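Local coordinates for protein probable arylamine n-acetyl transferase (Mycobacterium abscessus, PDB 4GUZ) that probably transfers an acetyl group from acetyl coenzyme A to arylamine substrates, at residues Y78-V83 with I199-A204; L159-G162 with A168-W171; V222-I225 with A230-L233; D52-K57 with L278-E283; D16-F21 with R40-N45. One frame throughout, in Å; residues are numbered along the deposited sequence.

Contact 1 of 5, residues Y78-V83 with I199-A204; sequences YCYEHV and IDYRAA
Tyr80, which meets Tyr201 across this contact, sits in a helical turn fixed by a 2.8 Å bond from Tyr78 N to Glu81 OE1, the donor lying well above the carboxylate plane. Tyr78 is the N-cap residue of helix 79-92, and Glu81, three residues on, takes its backbone N-H. Glu81 OE2 is meanwhile in a salt bridge with Lys69. The first helical residue, Cys79, stands against His116, consistent with the Cys-His-Asp triad (with Asp131) of the arylamine N-acetyltransferase fold. Helix 198-210 runs nearly antiparallel alongside, with the short axes 10.5 Å apart and 162° between directions.

Tyr80 and Tyr201, with Val83 and Ala204, bridge the space between the axes. The Tyr80 and Tyr201 rings meet obliquely, planes at 32°, with the nearest atoms Tyr80 CE1 and Tyr201 CD1 at 3.4 Å. The two side chains cross at about a right angle; Tyr80 has CG anti to the carbonyl carbon (chi1 -68°), which directs its ring at the neighbouring helix. One face of the Tyr80 ring has Tyr201 O over its centre; Cys79 SG lies over the opposite face, so the ring is held between the neighbouring helix and its own.

Further along, Val83 CG1, the branch anti to the backbone N, presses on Tyr201 CE2 at 3.5 Å. Both phenol hydroxyls find partners on strand 96-104: Tyr201 OH bonds Ile100 O, and Tyr80 OH bonds Gln101 OE1 while lying 3.3 Å from Ala204 CB.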
# COMPACT_ATOMS: atom_id res chain seq x y z
N TYR A 78 -1.06 -5.63 3.67
CA TYR A 78 -1.04 -4.19 3.92
C TYR A 78 0.33 -3.62 3.51
O TYR A 78 1.09 -4.32 2.84
CB TYR A 78 -1.54 -3.77 5.32
CG TYR A 78 -0.81 -4.19 6.59
CD1 TYR A 78 0.55 -4.51 6.56
CD2 TYR A 78 -1.43 -4.10 7.83
CE1 TYR A 78 1.25 -4.80 7.74
CE2 TYR A 78 -0.76 -4.41 9.01
CZ TYR A 78 0.58 -4.76 8.96
OH TYR A 78 1.23 -5.05 10.15
N CYS A 79 0.61 -2.33 3.80
CA CYS A 79 1.78 -1.64 3.25
C CYS A 79 3.09 -2.43 3.31
O CYS A 79 3.77 -2.54 2.28
CB CYS A 79 1.94 -0.23 3.84
SG CYS A 79 2.53 -0.16 5.55
N TYR A 80 3.42 -3.01 4.47
CA TYR A 80 4.69 -3.68 4.68
C TYR A 80 4.81 -4.97 3.87
O TYR A 80 5.91 -5.28 3.42
CB TYR A 80 4.96 -3.87 6.19
CG TYR A 80 5.19 -2.54 6.88
CD1 TYR A 80 6.10 -1.62 6.37
CD2 TYR A 80 4.43 -2.16 7.98
CE1 TYR A 80 6.24 -0.35 6.92
CE2 TYR A 80 4.57 -0.89 8.56
CZ TYR A 80 5.51 -0.01 8.04
OH TYR A 80 5.69 1.23 8.60
N GLU A 81 3.70 -5.64 3.57
CA GLU A 81 3.72 -6.83 2.72
C GLU A 81 3.95 -6.42 1.26
O GLU A 81 4.76 -7.04 0.56
CB GLU A 81 2.41 -7.60 2.85
CG GLU A 81 2.30 -8.30 4.17
CD GLU A 81 0.88 -8.77 4.43
OE1 GLU A 81 0.07 -7.93 4.88
OE2 GLU A 81 0.59 -9.96 4.17
N HIS A 82 3.25 -5.36 0.83
CA HIS A 82 3.38 -4.77 -0.51
C HIS A 82 4.82 -4.26 -0.73
O HIS A 82 5.40 -4.53 -1.79
CB HIS A 82 2.38 -3.60 -0.66
CG HIS A 82 0.99 -4.02 -0.98
ND1 HIS A 82 0.52 -4.00 -2.27
CD2 HIS A 82 0.02 -4.50 -0.16
CE1 HIS A 82 -0.73 -4.44 -2.20
NE2 HIS A 82 -1.08 -4.75 -0.95
N VAL A 83 5.39 -3.51 0.24
CA VAL A 83 6.76 -2.96 0.10
C VAL A 83 7.80 -4.12 0.09
O VAL A 83 8.73 -4.07 -0.71
CB VAL A 83 7.07 -1.87 1.16
CG1 VAL A 83 8.57 -1.62 1.30
CG2 VAL A 83 6.37 -0.57 0.79
N ILE A 199 14.26 -4.49 8.38
CA ILE A 199 14.26 -4.60 9.85
C ILE A 199 13.38 -3.49 10.49
O ILE A 199 12.70 -3.75 11.50
CB ILE A 199 15.71 -4.61 10.45
CG1 ILE A 199 15.70 -5.00 11.94
CG2 ILE A 199 16.51 -3.32 10.19
CD1 ILE A 199 15.51 -6.44 12.22
N ASP A 200 13.40 -2.26 9.92
CA ASP A 200 12.60 -1.13 10.40
C ASP A 200 11.12 -1.43 10.15
O ASP A 200 10.26 -1.19 11.00
CB ASP A 200 13.03 0.17 9.72
CG ASP A 200 14.48 0.54 10.01
OD1 ASP A 200 14.90 0.37 11.17
OD2 ASP A 200 15.20 0.90 9.07
N TYR A 201 10.84 -2.02 8.99
CA TYR A 201 9.48 -2.42 8.62
C TYR A 201 8.94 -3.50 9.56
O TYR A 201 7.78 -3.42 9.95
CB TYR A 201 9.45 -2.86 7.16
CG TYR A 201 9.82 -1.75 6.20
CD1 TYR A 201 9.57 -0.41 6.52
CD2 TYR A 201 10.37 -2.03 4.96
CE1 TYR A 201 9.85 0.61 5.62
CE2 TYR A 201 10.66 -1.01 4.05
CZ TYR A 201 10.39 0.31 4.38
OH TYR A 201 10.62 1.30 3.46
N ARG A 202 9.79 -4.43 10.03
CA ARG A 202 9.35 -5.46 10.98
C ARG A 202 8.97 -4.84 12.32
O ARG A 202 7.93 -5.20 12.87
CB ARG A 202 10.43 -6.53 11.18
CG ARG A 202 10.58 -7.43 9.97
CD ARG A 202 11.40 -8.67 10.31
NE ARG A 202 12.84 -8.40 10.32
CZ ARG A 202 13.60 -8.37 9.23
NH1 ARG A 202 13.07 -8.57 8.03
NH2 ARG A 202 14.90 -8.12 9.33
N ALA A 203 9.79 -3.90 12.82
CA ALA A 203 9.55 -3.19 14.08
C ALA A 203 8.28 -2.33 13.99
O ALA A 203 7.49 -2.31 14.93
CB ALA A 203 10.76 -2.33 14.43
N ALA A 204 8.07 -1.66 12.84
CA ALA A 204 6.91 -0.81 12.58
C ALA A 204 5.65 -1.65 12.44
O ALA A 204 4.62 -1.29 12.99
CB ALA A 204 7.13 0.03 11.34

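Contact 2 of 5, residues L159-G162 with A168-W171; sequences LRRG and ADGW
Asp169, just beyond Ala168, reaches back across the turn to take Arg161 in a two-pronged salt bridge. Asp169 OD1 receives Arg161 NE at 2.9 Å and Asp169 OD2 receives Arg161 NH2 at 2.8 Å. Each oxygen offers its syn lone pair, both N-H bonds are almost straight, and the carboxylate and guanidinium planes differ by 1°, which makes this the flat side-on pairing of the two groups. Arg161 NH1 turns instead to Asp146 in another salt bridge, so Asp169 and Asp146 together fix the rotation of the guanidinium.

Gly170 follows, paired with Gly162 through two backbone bonds: Gly162 N to Gly170 O at 2.8 Å and Gly170 N to Gly162 O at 3.0 Å. Arg161 CA also directs its hydrogen at Gly170 O.

Trp171 comes next, in a non-hydrogen-bonded pair with Arg161, and both side chains rise from the same side of the sheet, pointing the same way. The extended arginine chain, its CG anti to the backbone N (chi1 -169°), therefore runs along the indole. Arg161 CB makes a CH-pi contact over the five-membered ring of Trp171, 3.9 Å from its centroid, and the guanidinium ends above CH2 of the six-membered ring with the planes 30° apart. Leu159 CG meets the other end, at Trp171 CD1, 3.8 Å away, while the indole NE1 bonds Val145 O.

Strands 155-162 and 170-176 thus form an antiparallel beta hairpin in the large sheet, consistent with the beta-barrel domain of this family.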
# COMPACT_ATOMS: atom_id res chain seq x y z
N LEU A 159 1.98 17.10 -4.51
CA LEU A 159 3.23 16.83 -3.81
C LEU A 159 3.81 18.17 -3.42
O LEU A 159 3.86 19.06 -4.25
CB LEU A 159 4.16 16.04 -4.74
CG LEU A 159 5.47 15.50 -4.16
CD1 LEU A 159 5.24 14.44 -3.11
CD2 LEU A 159 6.33 14.91 -5.27
N ARG A 160 4.20 18.34 -2.15
CA ARG A 160 4.77 19.61 -1.70
C ARG A 160 5.78 19.40 -0.59
O ARG A 160 5.43 18.86 0.46
CB ARG A 160 3.67 20.56 -1.21
CG ARG A 160 4.17 21.97 -1.03
CD ARG A 160 3.04 22.93 -0.79
NE ARG A 160 3.56 24.29 -0.66
CZ ARG A 160 2.96 25.25 0.04
NH1 ARG A 160 1.82 25.01 0.68
NH2 ARG A 160 3.51 26.46 0.12
N ARG A 161 6.99 19.90 -0.83
CA ARG A 161 8.14 19.88 0.08
C ARG A 161 8.01 21.02 1.08
O ARG A 161 7.57 22.12 0.71
CB ARG A 161 9.46 20.04 -0.71
CG ARG A 161 10.72 19.78 0.11
CD ARG A 161 11.97 19.95 -0.73
NE ARG A 161 13.18 19.53 -0.03
CZ ARG A 161 14.34 19.30 -0.63
NH1 ARG A 161 14.43 19.39 -1.95
NH2 ARG A 161 15.40 18.92 0.07
N GLY A 162 8.41 20.76 2.31
CA GLY A 162 8.41 21.76 3.37
C GLY A 162 8.84 21.21 4.71
O GLY A 162 9.31 20.07 4.81
N ALA A 168 12.22 19.24 10.40
CA ALA A 168 12.40 18.26 9.33
C ALA A 168 12.26 18.90 7.94
O ALA A 168 11.75 20.02 7.79
CB ALA A 168 11.43 17.10 9.50
N ASP A 169 12.81 18.22 6.94
CA ASP A 169 12.73 18.58 5.53
C ASP A 169 12.08 17.40 4.87
O ASP A 169 12.67 16.32 4.83
CB ASP A 169 14.13 18.91 4.93
CG ASP A 169 14.15 19.06 3.42
OD1 ASP A 169 13.10 19.37 2.83
OD2 ASP A 169 15.22 18.83 2.83
N GLY A 170 10.85 17.56 4.43
CA GLY A 170 10.12 16.43 3.86
C GLY A 170 9.08 16.86 2.86
O GLY A 170 9.03 18.02 2.46
N TRP A 171 8.22 15.90 2.47
CA TRP A 171 7.15 16.14 1.51
C TRP A 171 5.81 15.74 2.07
O TRP A 171 5.72 14.75 2.79
CB TRP A 171 7.37 15.32 0.21
CG TRP A 171 8.47 15.81 -0.68
CD1 TRP A 171 8.33 16.49 -1.86
CD2 TRP A 171 9.88 15.68 -0.46
NE1 TRP A 171 9.57 16.82 -2.37
CE2 TRP A 171 10.54 16.35 -1.52
CE3 TRP A 171 10.66 15.07 0.54
CZ2 TRP A 171 11.93 16.41 -1.61
CZ3 TRP A 171 12.04 15.20 0.49
CH2 TRP A 171 12.67 15.83 -0.59

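Contact 3 of 5, residues V222-I225 with A230-L233; sequences VQQI and AYIL
Val222 and Leu233 hold each other by a reciprocal pair of backbone bonds, Leu233 N to Val222 O at 2.8 Å and Val222 N to Leu233 O at 3.1 Å. Two residues along, Gln224 and Tyr231 repeat the pattern, with Gln224 N to Tyr231 O at 2.9 Å and Tyr231 N to Gln224 O at 3.0 Å. These are the hydrogen-bonded pairs of an antiparallel beta hairpin whose strands run 179° apart. Between and beyond them come the non-hydrogen-bonded pairs, Gln223 with Ile232 and Ile225 with Ala230, where alpha hydrogens point at carbonyls: Ile232 CA lies 3.3 Å from Val222 O.

Side chains alternate across the sheet. On one face Val222 CB meets Leu233 CB at 4.1 Å, and Gln224 lies beside Tyr231, both pointing the same way, with the end of the glutamine at the ring edge and the amide nearly perpendicular to the ring. The other face carries Gln223 alongside Ile232, whose CG1 and CD1 approach the glutamine chain, and Ile225 next to Ala230.

The hairpin supplies the second and third strands of a five-stranded antiparallel sheet: Gln223 pairs through its backbone with Trp48 of strand 48-49, and Ala230 and Ile232 with strand 237-242. Helix 254-263 packs on the face of Val222 and Leu233, placing Leu261 against both and Val257 against Leu233.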
# COMPACT_ATOMS: atom_id res chain seq x y z
N VAL A 222 -10.12 -3.00 4.05
CA VAL A 222 -9.84 -3.65 2.77
C VAL A 222 -9.97 -2.59 1.67
O VAL A 222 -10.87 -1.75 1.73
CB VAL A 222 -10.79 -4.86 2.57
CG1 VAL A 222 -10.51 -5.58 1.26
CG2 VAL A 222 -10.68 -5.85 3.74
N GLN A 223 -9.03 -2.58 0.71
CA GLN A 223 -9.06 -1.51 -0.30
C GLN A 223 -8.79 -2.03 -1.69
O GLN A 223 -8.11 -3.04 -1.85
CB GLN A 223 -8.03 -0.42 0.06
CG GLN A 223 -8.16 0.19 1.47
CD GLN A 223 -7.18 1.31 1.64
OE1 GLN A 223 -7.29 2.34 0.99
NE2 GLN A 223 -6.15 1.11 2.48
N GLN A 224 -9.31 -1.32 -2.70
CA GLN A 224 -9.08 -1.64 -4.11
C GLN A 224 -9.19 -0.36 -4.91
O GLN A 224 -10.11 0.42 -4.67
CB GLN A 224 -10.08 -2.72 -4.62
CG GLN A 224 -9.91 -3.09 -6.11
CD GLN A 224 -11.10 -3.91 -6.57
OE1 GLN A 224 -11.18 -5.13 -6.34
NE2 GLN A 224 -12.08 -3.24 -7.16
N ILE A 225 -8.25 -0.12 -5.84
CA ILE A 225 -8.30 1.08 -6.68
C ILE A 225 -8.18 0.67 -8.15
O ILE A 225 -7.57 -0.35 -8.48
CB ILE A 225 -7.26 2.17 -6.24
CG1 ILE A 225 -7.55 3.56 -6.87
CG2 ILE A 225 -5.82 1.69 -6.43
CD1 ILE A 225 -6.83 4.81 -6.25
N ALA A 230 -12.89 3.19 -6.97
CA ALA A 230 -12.28 2.59 -5.78
C ALA A 230 -13.34 2.06 -4.84
O ALA A 230 -14.48 2.51 -4.85
CB ALA A 230 -11.42 3.61 -5.05
N TYR A 231 -12.95 1.06 -4.04
CA TYR A 231 -13.74 0.49 -2.95
C TYR A 231 -12.90 0.41 -1.71
O TYR A 231 -11.73 0.02 -1.78
CB TYR A 231 -14.23 -0.93 -3.24
CG TYR A 231 -15.24 -1.07 -4.35
CD1 TYR A 231 -16.60 -0.90 -4.10
CD2 TYR A 231 -14.85 -1.48 -5.62
CE1 TYR A 231 -17.55 -1.07 -5.11
CE2 TYR A 231 -15.79 -1.66 -6.63
CZ TYR A 231 -17.13 -1.46 -6.38
OH TYR A 231 -18.04 -1.65 -7.40
N ILE A 232 -13.52 0.70 -0.59
CA ILE A 232 -12.91 0.60 0.72
C ILE A 232 -13.94 -0.02 1.65
O ILE A 232 -15.02 0.55 1.81
CB ILE A 232 -12.40 1.95 1.32
CG1 ILE A 232 -11.31 2.64 0.47
CG2 ILE A 232 -11.91 1.74 2.77
CD1 ILE A 232 -10.88 4.13 0.95
N LEU A 233 -13.60 -1.15 2.28
CA LEU A 233 -14.43 -1.72 3.33
C LEU A 233 -13.84 -1.25 4.66
O LEU A 233 -12.69 -1.55 4.99
CB LEU A 233 -14.48 -3.26 3.23
CG LEU A 233 -15.25 -3.97 4.35
CD1 LEU A 233 -16.75 -3.69 4.26
CD2 LEU A 233 -14.99 -5.46 4.33

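Contact 4 of 5, residues D52-K57 with L278-E283; sequences DAVLHK and LERLAE
Arg280 points from its helix toward the end of helix 51-56 and lays the edge of its guanidinium on Val54 O. The bond from Arg280 NE to Val54 O is 2.9 Å long and fairly straight at 164°. It is also nearly in the guanidinium plane, although seen from the carbonyl the donor is tilted 31° from the C=O plane. The chain gets there by a bend: CG lies beside the backbone N, and a folded chi2 of -81° turns the rest of the side chain over toward the carbonyl. Arg280 NH2 stands 3.2 Å from Leu55 O, so two successive carbonyls of the last helical turn face the same cationic group.

The positive group probably also interacts favourably with the C-terminal end of helix 51-56, and it ties that helix to the C-terminal helix 271-282, more than 220 residues on. Next to it Lys57, which leaves helical backbone angles with a positive phi, curls back so that Lys57 NZ bonds Ala53 O at 2.9 Å and also Ser217 O. Lys57 NZ lies 4.8 Å from Arg280 NE, and Val54 O, close to both, may soften the meeting of like charges.

Apolar contact between the segments is thin: Val54 CG1 and Arg280 CG are 4.3 Å apart. Leu55 turns its side chain instead onto Leu276 and Leu277 of the same C-terminal helix.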
# COMPACT_ATOMS: atom_id res chain seq x y z
N ASP A 52 -5.09 -10.39 8.64
CA ASP A 52 -4.18 -11.14 9.49
C ASP A 52 -3.99 -10.43 10.82
O ASP A 52 -3.93 -11.10 11.86
CB ASP A 52 -2.83 -11.36 8.80
CG ASP A 52 -2.83 -12.51 7.82
OD1 ASP A 52 -3.90 -13.16 7.66
OD2 ASP A 52 -1.80 -12.72 7.16
N ALA A 53 -3.95 -9.08 10.81
CA ALA A 53 -3.79 -8.28 12.03
C ALA A 53 -5.06 -8.30 12.85
O ALA A 53 -5.00 -8.39 14.08
CB ALA A 53 -3.41 -6.84 11.68
N VAL A 54 -6.22 -8.25 12.17
CA VAL A 54 -7.52 -8.27 12.85
C VAL A 54 -7.75 -9.64 13.51
O VAL A 54 -8.23 -9.67 14.64
CB VAL A 54 -8.68 -7.88 11.89
CG1 VAL A 54 -10.02 -7.86 12.62
CG2 VAL A 54 -8.41 -6.53 11.23
N LEU A 55 -7.37 -10.74 12.82
CA LEU A 55 -7.57 -12.11 13.31
C LEU A 55 -6.44 -12.64 14.21
O LEU A 55 -6.73 -13.48 15.06
CB LEU A 55 -7.73 -13.10 12.12
CG LEU A 55 -8.93 -12.89 11.16
CD1 LEU A 55 -8.68 -13.56 9.82
CD2 LEU A 55 -10.21 -13.44 11.74
N HIS A 56 -5.18 -12.22 14.00
CA HIS A 56 -4.05 -12.79 14.75
C HIS A 56 -3.07 -11.78 15.39
O HIS A 56 -2.16 -12.23 16.09
CB HIS A 56 -3.26 -13.75 13.84
CG HIS A 56 -4.10 -14.78 13.13
ND1 HIS A 56 -4.88 -15.68 13.84
CD2 HIS A 56 -4.27 -14.99 11.81
CE1 HIS A 56 -5.51 -16.40 12.92
NE2 HIS A 56 -5.16 -16.04 11.68
N LYS A 57 -3.24 -10.44 15.17
CA LYS A 57 -2.36 -9.39 15.72
C LYS A 57 -0.89 -9.63 15.28
O LYS A 57 0.06 -9.23 15.97
CB LYS A 57 -2.46 -9.30 17.27
CG LYS A 57 -3.88 -9.09 17.81
CD LYS A 57 -4.31 -7.61 17.81
CE LYS A 57 -5.81 -7.46 17.78
NZ LYS A 57 -6.41 -8.12 16.59
N LEU A 278 -16.29 -13.42 11.31
CA LEU A 278 -17.71 -13.20 11.61
C LEU A 278 -17.91 -12.81 13.09
O LEU A 278 -18.77 -11.98 13.38
CB LEU A 278 -18.54 -14.46 11.28
CG LEU A 278 -18.76 -14.81 9.81
CD1 LEU A 278 -19.38 -16.19 9.65
CD2 LEU A 278 -19.65 -13.81 9.14
N GLU A 279 -17.09 -13.39 14.01
CA GLU A 279 -17.11 -13.10 15.45
C GLU A 279 -16.61 -11.69 15.69
O GLU A 279 -17.24 -10.96 16.47
CB GLU A 279 -16.26 -14.12 16.24
CG GLU A 279 -16.90 -15.50 16.33
CD GLU A 279 -16.14 -16.58 17.09
OE1 GLU A 279 -15.21 -16.24 17.86
OE2 GLU A 279 -16.49 -17.77 16.93
N ARG A 280 -15.52 -11.27 15.00
CA ARG A 280 -14.99 -9.90 15.09
C ARG A 280 -16.03 -8.90 14.55
O ARG A 280 -16.22 -7.83 15.14
CB ARG A 280 -13.66 -9.75 14.32
CG ARG A 280 -12.51 -10.62 14.79
CD ARG A 280 -11.78 -10.06 16.01
NE ARG A 280 -10.46 -10.67 16.19
CZ ARG A 280 -10.23 -11.80 16.85
NH1 ARG A 280 -11.24 -12.47 17.41
NH2 ARG A 280 -9.00 -12.27 16.96
N LEU A 281 -16.73 -9.27 13.47
CA LEU A 281 -17.76 -8.46 12.81
C LEU A 281 -19.06 -8.37 13.64
O LEU A 281 -19.67 -7.30 13.66
CB LEU A 281 -18.07 -9.01 11.40
CG LEU A 281 -16.89 -9.08 10.41
CD1 LEU A 281 -17.24 -9.92 9.21
CD2 LEU A 281 -16.39 -7.69 9.99
N ALA A 282 -19.47 -9.45 14.33
CA ALA A 282 -20.70 -9.46 15.15
C ALA A 282 -20.49 -8.86 16.57
O ALA A 282 -21.47 -8.66 17.29
CB ALA A 282 -21.23 -10.88 15.28
N GLU A 283 -19.22 -8.55 16.93
CA GLU A 283 -18.79 -8.01 18.23
C GLU A 283 -19.52 -6.74 18.64
O GLU A 283 -19.89 -5.93 17.78
CB GLU A 283 -17.29 -7.74 18.24
CG GLU A 283 -16.49 -8.69 19.11
CD GLU A 283 -15.04 -8.31 19.30
OE1 GLU A 283 -14.77 -7.17 19.75
OE2 GLU A 283 -14.16 -9.16 19.03

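Contact 5 of 5, residues D16-F21 with R40-N45; sequences DEYLAF and RGHVLN
Tyr18 OH and His42 ND1 meet at 2.8 Å at the tight, buried end of this helix-helix contact, between helices 15-21 and 32-45, consistent with the N-terminal helical domain of arylamine N-acetyltransferases. Either atom could be the donor. The tyrosine has CG anti to its backbone N (chi1 169°), which sends the long ring across the gap between the helices. There Tyr18 OH comes in at the histidine's edge, close to the imidazole plane, and also lies 3.3 Å from His42 CB. The two side chains cross at about a right angle.

His42 is fixed at its other nitrogen as well, since NE2 bonds His82 ND1, and Phe86 meets the ring edge-to-face. The imidazole thus joins Tyr18 to the helix that begins with Cys79 by a bond at each nitrogen, while Leu85, Phe86 and Val89 of that helix pack on the phenol ring.

The other end, at Phe21 and Asn45, is looser and partly exposed, with no hydrogen bond between the segments. Phe21 turns the edge of its ring to the backbone, Phe21 CE2 lying 3.5 Å from Asn45 O, and Asn45 CB sits 3.7 Å from Phe21 O. The asparagine amide folds back on its own helix, where Gly41 O accepts both Asn45 N and, at 2.8 Å on a lone pair, Asn45 ND2.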
# COMPACT_ATOMS: atom_id res chain seq x y z
N ASP A 16 9.15 -14.63 -12.30
CA ASP A 16 8.23 -14.84 -13.43
C ASP A 16 6.79 -14.92 -12.97
O ASP A 16 5.90 -14.40 -13.64
CB ASP A 16 8.58 -16.11 -14.22
CG ASP A 16 9.91 -16.09 -14.95
OD1 ASP A 16 10.33 -14.99 -15.39
OD2 ASP A 16 10.51 -17.17 -15.12
N GLU A 17 6.56 -15.58 -11.83
CA GLU A 17 5.24 -15.76 -11.23
C GLU A 17 4.64 -14.41 -10.81
O GLU A 17 3.46 -14.15 -11.06
CB GLU A 17 5.34 -16.68 -10.02
CG GLU A 17 4.01 -17.25 -9.59
CD GLU A 17 4.02 -17.99 -8.27
OE1 GLU A 17 5.10 -18.40 -7.79
OE2 GLU A 17 2.91 -18.19 -7.73
N TYR A 18 5.47 -13.55 -10.20
CA TYR A 18 5.03 -12.23 -9.76
C TYR A 18 4.65 -11.39 -10.98
O TYR A 18 3.59 -10.76 -10.96
CB TYR A 18 6.12 -11.52 -8.92
CG TYR A 18 5.82 -10.05 -8.68
CD1 TYR A 18 5.08 -9.64 -7.57
CD2 TYR A 18 6.19 -9.08 -9.61
CE1 TYR A 18 4.74 -8.30 -7.39
CE2 TYR A 18 5.83 -7.75 -9.45
CZ TYR A 18 5.13 -7.36 -8.32
OH TYR A 18 4.79 -6.04 -8.15
N LEU A 19 5.50 -11.38 -12.03
CA LEU A 19 5.27 -10.56 -13.22
C LEU A 19 4.04 -11.01 -14.00
O LEU A 19 3.32 -10.16 -14.52
CB LEU A 19 6.50 -10.52 -14.13
CG LEU A 19 7.76 -9.90 -13.49
CD1 LEU A 19 9.00 -10.11 -14.38
CD2 LEU A 19 7.58 -8.41 -13.21
N ALA A 20 3.77 -12.32 -14.04
CA ALA A 20 2.58 -12.85 -14.72
C ALA A 20 1.32 -12.41 -13.95
O ALA A 20 0.34 -12.00 -14.57
CB ALA A 20 2.65 -14.37 -14.81
N PHE A 21 1.38 -12.45 -12.60
CA PHE A 21 0.29 -12.07 -11.71
C PHE A 21 -0.11 -10.60 -11.88
O PHE A 21 -1.29 -10.28 -11.87
CB PHE A 21 0.66 -12.31 -10.24
CG PHE A 21 -0.53 -12.21 -9.31
CD1 PHE A 21 -1.31 -13.33 -9.03
CD2 PHE A 21 -0.86 -11.01 -8.70
CE1 PHE A 21 -2.41 -13.24 -8.16
CE2 PHE A 21 -1.96 -10.91 -7.84
CZ PHE A 21 -2.72 -12.03 -7.57
N ARG A 40 1.94 0.17 -11.93
CA ARG A 40 0.55 0.09 -12.36
C ARG A 40 -0.01 -1.33 -12.16
O ARG A 40 -1.08 -1.47 -11.58
CB ARG A 40 0.38 0.54 -13.82
CG ARG A 40 -1.08 0.81 -14.18
CD ARG A 40 -1.25 1.30 -15.60
NE ARG A 40 -2.65 1.26 -16.05
CZ ARG A 40 -3.44 2.32 -16.16
NH1 ARG A 40 -3.00 3.53 -15.82
NH2 ARG A 40 -4.68 2.19 -16.62
N GLY A 41 0.73 -2.34 -12.60
CA GLY A 41 0.32 -3.74 -12.46
C GLY A 41 0.21 -4.18 -11.01
O GLY A 41 -0.73 -4.90 -10.66
N HIS A 42 1.17 -3.77 -10.17
CA HIS A 42 1.20 -4.15 -8.74
C HIS A 42 -0.03 -3.57 -8.03
O HIS A 42 -0.78 -4.31 -7.39
CB HIS A 42 2.52 -3.69 -8.05
CG HIS A 42 2.56 -3.96 -6.57
ND1 HIS A 42 3.36 -4.95 -6.04
CD2 HIS A 42 1.84 -3.40 -5.57
CE1 HIS A 42 3.11 -4.97 -4.74
NE2 HIS A 42 2.19 -4.05 -4.41
N VAL A 43 -0.23 -2.25 -8.19
CA VAL A 43 -1.33 -1.53 -7.53
C VAL A 43 -2.69 -2.11 -7.97
O VAL A 43 -3.53 -2.37 -7.12
CB VAL A 43 -1.21 0.00 -7.75
CG1 VAL A 43 -2.43 0.73 -7.20
CG2 VAL A 43 0.06 0.54 -7.11
N LEU A 44 -2.85 -2.41 -9.26
CA LEU A 44 -4.11 -2.95 -9.77
C LEU A 44 -4.40 -4.41 -9.37
O LEU A 44 -5.57 -4.74 -9.16
CB LEU A 44 -4.16 -2.83 -11.30
CG LEU A 44 -4.42 -1.44 -11.86
CD1 LEU A 44 -4.28 -1.42 -13.37
CD2 LEU A 44 -5.80 -0.90 -11.42
N ASN A 45 -3.38 -5.27 -9.23
CA ASN A 45 -3.62 -6.70 -9.00
C ASN A 45 -3.29 -7.22 -7.59
O ASN A 45 -3.97 -8.14 -7.12
CB ASN A 45 -2.83 -7.50 -10.02
CG ASN A 45 -3.28 -7.21 -11.44
OD1 ASN A 45 -4.34 -7.66 -11.87
ND2 ASN A 45 -2.49 -6.45 -12.18

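In the fold
Contacts 1 and 3 are buried, the first a helix pair joined by aromatic and apolar side chains, the second a hairpin held by backbone bonds. Contact 2 is another hairpin, but partly buried with exposed residues, its centre about 20 Å from the centre of the chain, and a salt bridge over an indole adds to its backbone pairing. Contact 4, about as far out, has two of its three touching residues buried and relies on one arginine-carbonyl bond; its long loop encloses contacts 1, 2 and 3 in the sequence. Contact 5, partly buried, connects contacts 1 and 3: it touches contact 1 through His42 and His82, and Val43 and Leu44 pack on Ile225 of contact 3.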